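Long-range contacts in cellulase CEL9M (PDB 1IA7), which probably hydrolyses internal beta-1,4-glucosidic linkages in cellulose and related beta-glucans: residues A[127-132]-A[361-366]; A[209-214]-A[256-261]; A[392-397]-A[406-411]. One frame throughout, in Å; residues are numbered along the deposited sequence.

In the fold
Interaction 1 is the most buried of the three. It joins a loop to the start of helix 365-368 at the sugar site, where an arginine, a tryptophan and a histidine meet a glucose. Interaction 3 is partly buried. It holds helix 406-409 to the loop before it, largely through backbone and water, while the other side of that helix faces the same glucose. The two touch, and His363 N probably bonds to Thr409 O. Interaction 2 stands apart, with its centre about 31 Å from that of interaction 1 and on the opposite side of the chain's centre. There a calcium ion, held by carboxylate, carbonyl, serine and water oxygens, ties the start of helix 210-224 to the approach to helix 260-271.

Interaction 1 (A[127-132]-A[361-366]). With BGC (beta-D-glucopyranose), chain B.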
loop_
_atom_site.group_PDB
_atom_site.type_symbol
_atom_site.label_atom_id
_atom_site.label_comp_id
_atom_site.label_asym_id
_atom_site.label_seq_id
_atom_site.Cartn_x
_atom_site.Cartn_y
_atom_site.Cartn_z
ATOM N N THR A 127 2.856 16.065 -17.028
ATOM C CA THR A 127 2.516 16.951 -18.135
ATOM C C THR A 127 2.040 16.096 -19.307
ATOM O O THR A 127 1.623 16.616 -20.340
ATOM C CB THR A 127 3.728 17.774 -18.610
ATOM O OG1 THR A 127 4.704 16.897 -19.185
ATOM C CG2 THR A 127 4.345 18.535 -17.447
ATOM N N TYR A 128 2.113 14.778 -19.133
ATOM C CA TYR A 128 1.697 13.824 -20.159
ATOM C C TYR A 128 0.367 13.165 -19.806
ATOM O O TYR A 128 0.119 12.835 -18.649
ATOM C CB TYR A 128 2.758 12.729 -20.314
ATOM C CG TYR A 128 2.338 11.562 -21.191
ATOM C CD1 TYR A 128 2.378 11.659 -22.580
ATOM C CD2 TYR A 128 1.908 10.357 -20.627
ATOM C CE1 TYR A 128 2.004 10.583 -23.394
ATOM C CE2 TYR A 128 1.529 9.275 -21.431
ATOM C CZ TYR A 128 1.582 9.398 -22.815
ATOM O OH TYR A 128 1.217 8.341 -23.619
ATOM N N TRP A 129 -0.487 12.978 -20.807
ATOM C CA TRP A 129 -1.763 12.311 -20.584
ATOM C C TRP A 129 -2.080 11.409 -21.767
ATOM O O TRP A 129 -2.432 11.878 -22.848
ATOM C CB TRP A 129 -2.901 13.310 -20.376
ATOM C CG TRP A 129 -4.140 12.640 -19.868
ATOM C CD1 TRP A 129 -5.046 11.920 -20.597
ATOM C CD2 TRP A 129 -4.555 12.532 -18.498
ATOM N NE1 TRP A 129 -5.991 11.367 -19.769
ATOM C CE2 TRP A 129 -5.715 11.726 -18.475
ATOM C CE3 TRP A 129 -4.055 13.036 -17.289
ATOM C CZ2 TRP A 129 -6.386 11.409 -17.289
ATOM C CZ3 TRP A 129 -4.722 12.723 -16.105
ATOM C CH2 TRP A 129 -5.877 11.916 -16.117
ATOM N N GLY A 130 -1.945 10.106 -21.542
ATOM C CA GLY A 130 -2.203 9.127 -22.577
ATOM C C GLY A 130 -1.925 7.741 -22.031
ATOM O O GLY A 130 -1.706 7.580 -20.831
ATOM N N ALA A 131 -1.924 6.741 -22.903
ATOM C CA ALA A 131 -1.676 5.370 -22.479
ATOM C C ALA A 131 -0.211 5.174 -22.101
ATOM O O ALA A 131 0.687 5.717 -22.744
ATOM C CB ALA A 131 -2.069 4.398 -23.596
ATOM N N PRO A 132 0.052 4.405 -21.035
ATOM C CA PRO A 132 1.455 4.202 -20.662
ATOM C C PRO A 132 2.219 3.460 -21.751
ATOM O O PRO A 132 3.432 3.619 -21.886
ATOM C CB PRO A 132 1.358 3.413 -19.352
ATOM C CG PRO A 132 0.031 2.705 -19.462
ATOM C CD PRO A 132 -0.851 3.786 -20.050
ATOM N N HIS A 361 -15.344 8.995 -13.575
ATOM C CA HIS A 361 -14.256 9.887 -13.987
ATOM C C HIS A 361 -13.004 9.668 -13.133
ATOM O O HIS A 361 -12.510 10.596 -12.492
ATOM C CB HIS A 361 -14.690 11.354 -13.853
ATOM C CG HIS A 361 -15.770 11.761 -14.805
ATOM N ND1 HIS A 361 -15.530 12.020 -16.138
ATOM C CD2 HIS A 361 -17.097 11.951 -14.619
ATOM C CE1 HIS A 361 -16.664 12.352 -16.731
ATOM N NE2 HIS A 361 -17.630 12.318 -15.831
ATOM N N PRO A 362 -12.470 8.438 -13.113
ATOM C CA PRO A 362 -11.271 8.204 -12.302
ATOM C C PRO A 362 -10.047 8.947 -12.838
ATOM O O PRO A 362 -9.873 9.080 -14.049
ATOM C CB PRO A 362 -11.106 6.688 -12.367
ATOM C CG PRO A 362 -11.636 6.358 -13.740
ATOM C CD PRO A 362 -12.888 7.206 -13.809
ATOM N N HIS A 363 -9.212 9.453 -11.934
ATOM C CA HIS A 363 -8.001 10.149 -12.353
ATOM C C HIS A 363 -6.955 9.064 -12.585
ATOM O O HIS A 363 -6.062 8.852 -11.769
ATOM C CB HIS A 363 -7.523 11.122 -11.270
ATOM C CG HIS A 363 -6.388 11.998 -11.709
ATOM N ND1 HIS A 363 -6.554 13.042 -12.593
ATOM C CD2 HIS A 363 -5.067 11.957 -11.420
ATOM C CE1 HIS A 363 -5.383 13.605 -12.833
ATOM N NE2 HIS A 363 -4.463 12.965 -12.133
ATOM N N HIS A 364 -7.086 8.370 -13.710
ATOM C CA HIS A 364 -6.180 7.280 -14.055
ATOM C C HIS A 364 -5.979 7.316 -15.565
ATOM O O HIS A 364 -6.917 7.108 -16.330
ATOM C CB HIS A 364 -6.809 5.956 -13.603
ATOM C CG HIS A 364 -5.884 4.779 -13.658
ATOM N ND1 HIS A 364 -5.669 4.052 -14.807
ATOM C CD2 HIS A 364 -5.153 4.173 -12.690
ATOM C CE1 HIS A 364 -4.851 3.048 -14.547
ATOM N NE2 HIS A 364 -4.522 3.097 -13.270
ATOM N N ARG A 365 -4.751 7.594 -15.989
ATOM C CA ARG A 365 -4.442 7.695 -17.410
ATOM C C ARG A 365 -4.817 6.483 -18.266
ATOM O O ARG A 365 -5.516 6.639 -19.266
ATOM C CB ARG A 365 -2.959 8.052 -17.593
ATOM C CG ARG A 365 -2.641 9.498 -17.179
ATOM C CD ARG A 365 -1.146 9.780 -17.108
ATOM N NE ARG A 365 -0.857 11.188 -16.812
ATOM C CZ ARG A 365 -1.096 11.789 -15.648
ATOM N NH1 ARG A 365 -1.631 11.113 -14.638
ATOM N NH2 ARG A 365 -0.800 13.078 -15.493
ATOM N N ALA A 366 -4.385 5.282 -17.888
ATOM C CA ALA A 366 -4.711 4.098 -18.695
ATOM C C ALA A 366 -6.215 3.843 -18.797
ATOM O O ALA A 366 -6.736 3.608 -19.887
ATOM C CB ALA A 366 -4.010 2.855 -18.134
HETATM C C2 BGC B . -1.285 14.046 -11.796
HETATM C C3 BGC B . -1.669 13.256 -10.542
HETATM C C4 BGC B . -1.246 14.012 -9.277
HETATM C C5 BGC B . -1.784 15.447 -9.317
HETATM C C6 BGC B . -1.318 16.276 -8.132
HETATM C C1 BGC B . -1.812 15.483 -11.711
HETATM O O2 BGC B . -1.834 13.406 -12.938
HETATM O O3 BGC B . -1.045 11.979 -10.573
HETATM O O4 BGC B . -1.758 13.348 -8.130
HETATM O O5 BGC B . -1.332 16.114 -10.516
HETATM O O6 BGC B . 0.098 16.382 -8.102
#
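Arg365 reaches across to the backbone of Tyr128 and lies against the indole of Trp129. Its NE donates to Tyr128 O at 2.7 Å. The bond is nearly straight (172°), and the acceptor lies in the guanidinium plane. Arg365 NH2 adds a weak second bond to the same oxygen. CG is anti to the carbonyl carbon (chi1 -71°), and the chain then runs extended to NE. This carries CG over the centre of the six-membered ring of Trp129, a CH-pi contact of 3.8 Å from Arg365 CG to the ring centroid. Further out, Trp129 CE3 sits over one face of the guanidinium, 3.6 Å from Arg365 CZ. The two planes are 41° apart, so they do not stack. His363 brings CE1 to the indole edge, 3.5 Å from Trp129 CZ3.

Three donors or possible donors meet at O2 of the chain B glucose. Arg365 NH1 and NH2 both donate to it, at 2.9 and 2.8 Å. His363 NE2 bonds to it at 2.8 Å, with either atom as donor. The bonds to Tyr128 O and Gly58 O probably help set the turn of the guanidinium.

Pro132 CD and Ala366 CB add a smaller, buried apolar contact at 3.8 Å. The outer side is looser: Tyr128 is partly exposed, and Thr127 lies at the surface. Asn368 takes the Trp129 NE1 hydrogen bond. The contact joins the loop between helix 122-125 and strand 143-145 to the start of helix 365-368, with Tyr406 of helix 406-409 against His363.

Interaction 2 (A[209-214]-A[256-261]). With CA (calcium ion), chain C; EDO (1,2-ethanediol), chain H; SO4 (sulfate ion), chain F.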
loop_
_atom_site.group_PDB
_atom_site.type_symbol
_atom_site.label_atom_id
_atom_site.label_comp_id
_atom_site.label_asym_id
_atom_site.label_seq_id
_atom_site.Cartn_x
_atom_site.Cartn_y
_atom_site.Cartn_z
ATOM N N PHE A 209 11.540 7.518 9.686
ATOM C CA PHE A 209 12.095 6.233 9.259
ATOM C C PHE A 209 12.241 5.242 10.416
ATOM O O PHE A 209 12.332 4.036 10.198
ATOM C CB PHE A 209 13.436 6.426 8.520
ATOM C CG PHE A 209 14.534 7.012 9.363
ATOM C CD1 PHE A 209 15.220 6.229 10.284
ATOM C CD2 PHE A 209 14.893 8.350 9.223
ATOM C CE1 PHE A 209 16.251 6.768 11.056
ATOM C CE2 PHE A 209 15.921 8.899 9.990
ATOM C CZ PHE A 209 16.602 8.104 10.907
ATOM N N GLY A 210 12.245 5.750 11.645
ATOM C CA GLY A 210 12.356 4.871 12.799
ATOM C C GLY A 210 11.204 3.885 12.825
ATOM O O GLY A 210 11.357 2.723 13.220
ATOM N N ASP A 211 10.034 4.353 12.399
ATOM C CA ASP A 211 8.844 3.514 12.352
ATOM C C ASP A 211 9.056 2.357 11.380
ATOM O O ASP A 211 8.725 1.209 11.674
ATOM C CB ASP A 211 7.628 4.351 11.925
ATOM C CG ASP A 211 7.874 5.138 10.645
ATOM O OD1 ASP A 211 8.973 5.705 10.492
ATOM O OD2 ASP A 211 6.963 5.209 9.799
ATOM N N ASP A 212 9.636 2.668 10.229
ATOM C CA ASP A 212 9.878 1.668 9.197
ATOM C C ASP A 212 10.946 0.637 9.579
ATOM O O ASP A 212 10.769 -0.562 9.332
ATOM C CB ASP A 212 10.233 2.384 7.897
ATOM C CG ASP A 212 9.139 3.346 7.460
ATOM O OD1 ASP A 212 8.065 2.873 7.018
ATOM O OD2 ASP A 212 9.344 4.572 7.579
ATOM N N LEU A 213 12.045 1.098 10.174
ATOM C CA LEU A 213 13.112 0.193 10.604
ATOM C C LEU A 213 12.565 -0.828 11.606
ATOM O O LEU A 213 12.835 -2.023 11.496
ATOM C CB LEU A 213 14.262 0.979 11.247
ATOM C CG LEU A 213 15.165 1.816 10.326
ATOM C CD1 LEU A 213 16.098 2.679 11.161
ATOM C CD2 LEU A 213 15.968 0.897 9.421
ATOM N N ALA A 214 11.795 -0.355 12.583
ATOM C CA ALA A 214 11.214 -1.241 13.594
ATOM C C ALA A 214 10.309 -2.279 12.944
ATOM O O ALA A 214 10.393 -3.472 13.249
ATOM C CB ALA A 214 10.428 -0.428 14.621
ATOM N N TRP A 256 1.806 5.141 3.914
ATOM C CA TRP A 256 3.160 5.088 3.367
ATOM C C TRP A 256 4.242 5.828 4.155
ATOM O O TRP A 256 5.400 5.412 4.150
ATOM C CB TRP A 256 3.184 5.565 1.900
ATOM C CG TRP A 256 2.662 6.960 1.658
ATOM C CD1 TRP A 256 1.386 7.309 1.325
ATOM C CD2 TRP A 256 3.407 8.183 1.730
ATOM N NE1 TRP A 256 1.288 8.675 1.181
ATOM C CE2 TRP A 256 2.512 9.236 1.427
ATOM C CE3 TRP A 256 4.744 8.494 2.021
ATOM C CZ2 TRP A 256 2.911 10.579 1.408
ATOM C CZ3 TRP A 256 5.142 9.828 2.001
ATOM C CH2 TRP A 256 4.225 10.856 1.696
ATOM N N ASP A 257 3.871 6.907 4.834
ATOM C CA ASP A 257 4.838 7.694 5.601
ATOM C C ASP A 257 4.848 7.385 7.099
ATOM O O ASP A 257 5.832 7.665 7.775
ATOM C CB ASP A 257 4.566 9.195 5.390
ATOM C CG ASP A 257 5.609 10.091 6.055
ATOM O OD1 ASP A 257 6.817 9.851 5.859
ATOM O OD2 ASP A 257 5.218 11.052 6.761
ATOM N N ASP A 258 3.771 6.795 7.612
ATOM C CA ASP A 258 3.679 6.508 9.045
ATOM C C ASP A 258 3.326 5.065 9.394
ATOM O O ASP A 258 2.182 4.633 9.244
ATOM C CB ASP A 258 2.669 7.468 9.679
ATOM C CG ASP A 258 2.429 7.188 11.148
ATOM O OD1 ASP A 258 3.279 6.542 11.789
ATOM O OD2 ASP A 258 1.385 7.632 11.662
ATOM N N MET A 259 4.316 4.324 9.882
ATOM C CA MET A 259 4.112 2.927 10.250
ATOM C C MET A 259 4.305 2.654 11.738
ATOM O O MET A 259 4.594 1.525 12.140
ATOM C CB MET A 259 5.045 2.039 9.425
ATOM C CG MET A 259 4.617 1.901 7.962
ATOM S SD MET A 259 3.059 0.987 7.790
ATOM C CE MET A 259 3.651 -0.707 8.001
ATOM N N TYR A 260 4.135 3.684 12.557
ATOM C CA TYR A 260 4.293 3.533 14.002
ATOM C C TYR A 260 3.256 2.630 14.665
ATOM O O TYR A 260 3.563 1.947 15.639
ATOM C CB TYR A 260 4.285 4.907 14.682
ATOM C CG TYR A 260 5.580 5.662 14.506
ATOM C CD1 TYR A 260 6.740 5.245 15.157
ATOM C CD2 TYR A 260 5.657 6.774 13.666
ATOM C CE1 TYR A 260 7.947 5.914 14.975
ATOM C CE2 TYR A 260 6.862 7.449 13.475
ATOM C CZ TYR A 260 8.000 7.012 14.131
ATOM O OH TYR A 260 9.201 7.654 13.931
ATOM N N VAL A 261 2.031 2.616 14.151
ATOM C CA VAL A 261 1.004 1.777 14.759
ATOM C C VAL A 261 1.215 0.299 14.424
ATOM O O VAL A 261 1.182 -0.551 15.314
ATOM C CB VAL A 261 -0.412 2.238 14.350
ATOM C CG1 VAL A 261 -1.463 1.346 15.002
ATOM C CG2 VAL A 261 -0.620 3.687 14.787
HETATM CA CA CA C . 7.875 6.572 7.996
HETATM C C1 EDO H . 2.149 11.445 8.962
HETATM O O1 EDO H . 3.510 10.758 8.773
HETATM C C2 EDO H . 1.538 11.277 10.366
HETATM O O2 EDO H . 2.558 11.832 11.414
HETATM S S SO4 F . -1.131 11.245 -0.586
HETATM O O1 SO4 F . -2.285 11.730 0.200
HETATM O O2 SO4 F . 0.057 12.047 -0.238
HETATM O O3 SO4 F . -1.425 11.387 -2.025
HETATM O O4 SO4 F . -0.879 9.821 -0.286
HETATM O O HOH W 1 8.268 7.567 5.920
HETATM O O HOH W 2 6.611 5.157 6.645
#
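Asp211 CG lies between its backbone N and carbonyl carbon (chi1 52°), which turns the carboxylate toward the loop 257-259. Asp212 takes the other course, with CG anti to the carbonyl carbon (chi1 -58°). Both acids thus converge on one calcium ion. Asp211 binds it with both oxygens, unevenly: OD2 is 2.4 Å from the calcium and OD1 2.9 Å. Asp212 uses OD2 alone. Asp257 supplies its backbone O, at 2.3 Å from the calcium. Two waters also bind, and Ser208 completes the site. Water 1 donates to Asp257 OD1, a second-shell role for that side chain.

Asp211 OD2 has a second task. It accepts from Met259 N at 2.8 Å, through its anti lone pair (164° at the hydrogen). The ring of Tyr260 lies against the Asp211 methylene; the modelled approach is too close for its detail to be trusted. Asp258 OD1 accepts from Tyr260 N in an Asx turn, just where helix 260-271 begins.

The negative charges of Asp211 and Asp212 are probably offset by the metal. Asp211 OD1 and Asp212 OD2 come within 3.1 Å of each other because both are ligands. The calcium thus links the start of helix 210-224 to the loop leading into helix 260-271, which probably steadies both.

Interaction 3 (A[392-397]-A[406-411]); sequences GPDQND and YQYTEV. With BGC (beta-D-glucopyranose), chain B; BGC (beta-D-glucopyranose), chain D.
Beside the sugar-binding cleft, helix 406-409 is fastened to the preceding loop at Gly392 and Tyr408. Gly392 N donates to Tyr408 O at 3.3 Å (161°). Its carbonyl turns back to the tyrosine, and Gly392 O comes within 3.3 Å of Tyr408 CD2. Water 3 lies over the centre of one face of the Tyr408 ring. It bonds to Gly392 O, probably as donor, and accepts from Gln407 NE2, so it bridges the segments. Water 4 makes a second bridge, from Asp394 OD2 to Tyr408 OH. Directly, the hydroxyl meets the methylene: Asp394 CB is 3.8 Å from Tyr408 OH. The other oxygen, Asp394 OD1, accepts from Asn396 N at 2.6 Å, from above the carboxylate plane. This Asx turn sits on the type I turn 394-397.

The sugars lie along the other side of the helix. Tyr406 places one ring face against C5 of the chain B glucose. Glu410, a predicted active-site residue, has CG anti to its backbone N (chi1 -171°) and extends into the cleft. Its OE1 accepts from O4 of that glucose at 2.6 Å and its OE2 from O3 at 2.8 Å. Glu410 just past a short helix, facing the sugar O4, is consistent with the active-site cleft of family 9 cellulases, at one end of an (alpha/alpha)6 barrel.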
loop_
_atom_site.group_PDB
_atom_site.type_symbol
_atom_site.label_atom_id
_atom_site.label_comp_id
_atom_site.label_asym_id
_atom_site.label_seq_id
_atom_site.Cartn_x
_atom_site.Cartn_y
_atom_site.Cartn_z
ATOM N N GLY A 392 -12.521 9.551 -2.380
ATOM C CA GLY A 392 -13.677 9.610 -1.504
ATOM C C GLY A 392 -14.399 10.944 -1.467
ATOM O O GLY A 392 -14.054 11.866 -2.205
ATOM N N PRO A 393 -15.411 11.076 -0.596
ATOM C CA PRO A 393 -16.227 12.283 -0.421
ATOM C C PRO A 393 -15.627 13.306 0.536
ATOM O O PRO A 393 -14.581 13.062 1.141
ATOM C CB PRO A 393 -17.535 11.719 0.116
ATOM C CG PRO A 393 -17.033 10.659 1.061
ATOM C CD PRO A 393 -15.922 9.978 0.251
ATOM N N ASP A 394 -16.289 14.458 0.663
ATOM C CA ASP A 394 -15.824 15.479 1.592
ATOM C C ASP A 394 -16.415 15.131 2.949
ATOM O O ASP A 394 -17.068 14.094 3.090
ATOM C CB ASP A 394 -16.237 16.904 1.154
ATOM C CG ASP A 394 -17.753 17.108 1.061
ATOM O OD1 ASP A 394 -18.535 16.367 1.693
ATOM O OD2 ASP A 394 -18.160 18.056 0.355
ATOM N N GLN A 395 -16.202 15.976 3.948
ATOM C CA GLN A 395 -16.723 15.665 5.272
ATOM C C GLN A 395 -18.243 15.750 5.393
ATOM O O GLN A 395 -18.794 15.505 6.462
ATOM C CB GLN A 395 -16.040 16.534 6.337
ATOM C CG GLN A 395 -16.230 18.020 6.214
ATOM C CD GLN A 395 -15.460 18.768 7.291
ATOM O OE1 GLN A 395 -14.230 18.691 7.360
ATOM N NE2 GLN A 395 -16.180 19.485 8.144
ATOM N N ASN A 396 -18.911 16.074 4.287
ATOM C CA ASN A 396 -20.369 16.161 4.242
ATOM C C ASN A 396 -20.927 14.973 3.446
ATOM O O ASN A 396 -22.102 14.952 3.079
ATOM C CB ASN A 396 -20.799 17.464 3.570
ATOM C CG ASN A 396 -20.225 18.684 4.250
ATOM O OD1 ASN A 396 -19.965 19.700 3.606
ATOM N ND2 ASN A 396 -20.032 18.596 5.562
ATOM N N ASP A 397 -20.065 13.995 3.172
ATOM C CA ASP A 397 -20.441 12.795 2.424
ATOM C C ASP A 397 -20.750 13.069 0.952
ATOM O O ASP A 397 -21.322 12.223 0.264
ATOM C CB ASP A 397 -21.645 12.109 3.079
ATOM C CG ASP A 397 -21.356 11.646 4.493
ATOM O OD1 ASP A 397 -20.522 10.728 4.669
ATOM O OD2 ASP A 397 -21.958 12.203 5.435
ATOM N N TYR A 406 -8.617 15.741 -8.209
ATOM C CA TYR A 406 -7.788 14.608 -7.803
ATOM C C TYR A 406 -8.150 14.115 -6.407
ATOM O O TYR A 406 -8.142 12.912 -6.145
ATOM C CB TYR A 406 -6.297 14.978 -7.806
ATOM C CG TYR A 406 -5.867 15.982 -8.851
ATOM C CD1 TYR A 406 -6.243 15.842 -10.186
ATOM C CD2 TYR A 406 -5.063 17.068 -8.502
ATOM C CE1 TYR A 406 -5.830 16.762 -11.151
ATOM C CE2 TYR A 406 -4.642 17.993 -9.457
ATOM C CZ TYR A 406 -5.029 17.833 -10.780
ATOM O OH TYR A 406 -4.621 18.745 -11.731
ATOM N N GLN A 407 -8.449 15.053 -5.513
ATOM C CA GLN A 407 -8.796 14.733 -4.131
ATOM C C GLN A 407 -9.900 13.692 -4.031
ATOM O O GLN A 407 -9.885 12.848 -3.134
ATOM C CB GLN A 407 -9.236 16.000 -3.387
ATOM C CG GLN A 407 -9.638 15.756 -1.939
ATOM C CD GLN A 407 -10.311 16.960 -1.296
ATOM O OE1 GLN A 407 -9.725 18.042 -1.198
ATOM N NE2 GLN A 407 -11.551 16.775 -0.850
ATOM N N TYR A 408 -10.858 13.763 -4.947
ATOM C CA TYR A 408 -11.986 12.842 -4.954
ATOM C C TYR A 408 -11.807 11.617 -5.854
ATOM O O TYR A 408 -12.161 10.499 -5.478
ATOM C CB TYR A 408 -13.262 13.553 -5.424
ATOM C CG TYR A 408 -13.731 14.722 -4.589
ATOM C CD1 TYR A 408 -13.069 15.950 -4.628
ATOM C CD2 TYR A 408 -14.868 14.610 -3.790
ATOM C CE1 TYR A 408 -13.535 17.042 -3.891
ATOM C CE2 TYR A 408 -15.341 15.686 -3.052
ATOM C CZ TYR A 408 -14.675 16.900 -3.106
ATOM O OH TYR A 408 -15.157 17.968 -2.377
ATOM N N THR A 409 -11.253 11.836 -7.040
ATOM C CA THR A 409 -11.124 10.773 -8.030
ATOM C C THR A 409 -9.819 10.030 -8.281
ATOM O O THR A 409 -9.794 9.120 -9.107
ATOM C CB THR A 409 -11.579 11.288 -9.392
ATOM O OG1 THR A 409 -10.734 12.376 -9.782
ATOM C CG2 THR A 409 -13.026 11.767 -9.324
ATOM N N GLU A 410 -8.723 10.376 -7.625
ATOM C CA GLU A 410 -7.536 9.606 -7.955
ATOM C C GLU A 410 -7.509 8.276 -7.208
ATOM O O GLU A 410 -8.205 8.099 -6.207
ATOM C CB GLU A 410 -6.252 10.403 -7.708
ATOM C CG GLU A 410 -5.009 9.682 -8.254
ATOM C CD GLU A 410 -3.838 10.614 -8.536
ATOM O OE1 GLU A 410 -3.671 11.597 -7.786
ATOM O OE2 GLU A 410 -3.079 10.353 -9.500
ATOM N N VAL A 411 -6.735 7.336 -7.740
ATOM C CA VAL A 411 -6.584 6.008 -7.166
ATOM C C VAL A 411 -5.084 5.788 -7.002
ATOM O O VAL A 411 -4.285 6.522 -7.585
ATOM C CB VAL A 411 -7.159 4.945 -8.118
ATOM C CG1 VAL A 411 -8.644 5.202 -8.347
ATOM C CG2 VAL A 411 -6.415 4.985 -9.455
HETATM C C2 BGC B . -1.285 14.046 -11.796
HETATM C C3 BGC B . -1.669 13.256 -10.542
HETATM C C4 BGC B . -1.246 14.012 -9.277
HETATM C C5 BGC B . -1.784 15.447 -9.317
HETATM C C6 BGC B . -1.318 16.276 -8.132
HETATM C C1 BGC B . -1.812 15.483 -11.711
HETATM O O2 BGC B . -1.834 13.406 -12.938
HETATM O O3 BGC B . -1.045 11.979 -10.573
HETATM O O4 BGC B . -1.758 13.348 -8.130
HETATM O O5 BGC B . -1.332 16.114 -10.516
HETATM O O6 BGC B . 0.098 16.382 -8.102
HETATM C C2 BGC D . -1.672 19.948 -13.282
HETATM C C3 BGC D . -1.043 18.624 -12.840
HETATM C C4 BGC D . -2.018 17.463 -13.078
HETATM C C5 BGC D . -2.503 17.477 -14.538
HETATM C C6 BGC D . -3.567 16.430 -14.818
HETATM C C1 BGC D . -2.137 19.838 -14.736
HETATM O O1 BGC D . -2.767 21.015 -15.113
HETATM O O2 BGC D . -0.722 20.997 -13.161
HETATM O O3 BGC D . -0.703 18.694 -11.463
HETATM O O4 BGC D . -1.355 16.210 -12.802
HETATM O O5 BGC D . -3.080 18.763 -14.865
HETATM O O6 BGC D . -4.718 16.638 -14.013
HETATM O O HOH W 3 -12.526 14.152 -1.318
HETATM O O HOH W 4 -18.116 18.621 -2.333
#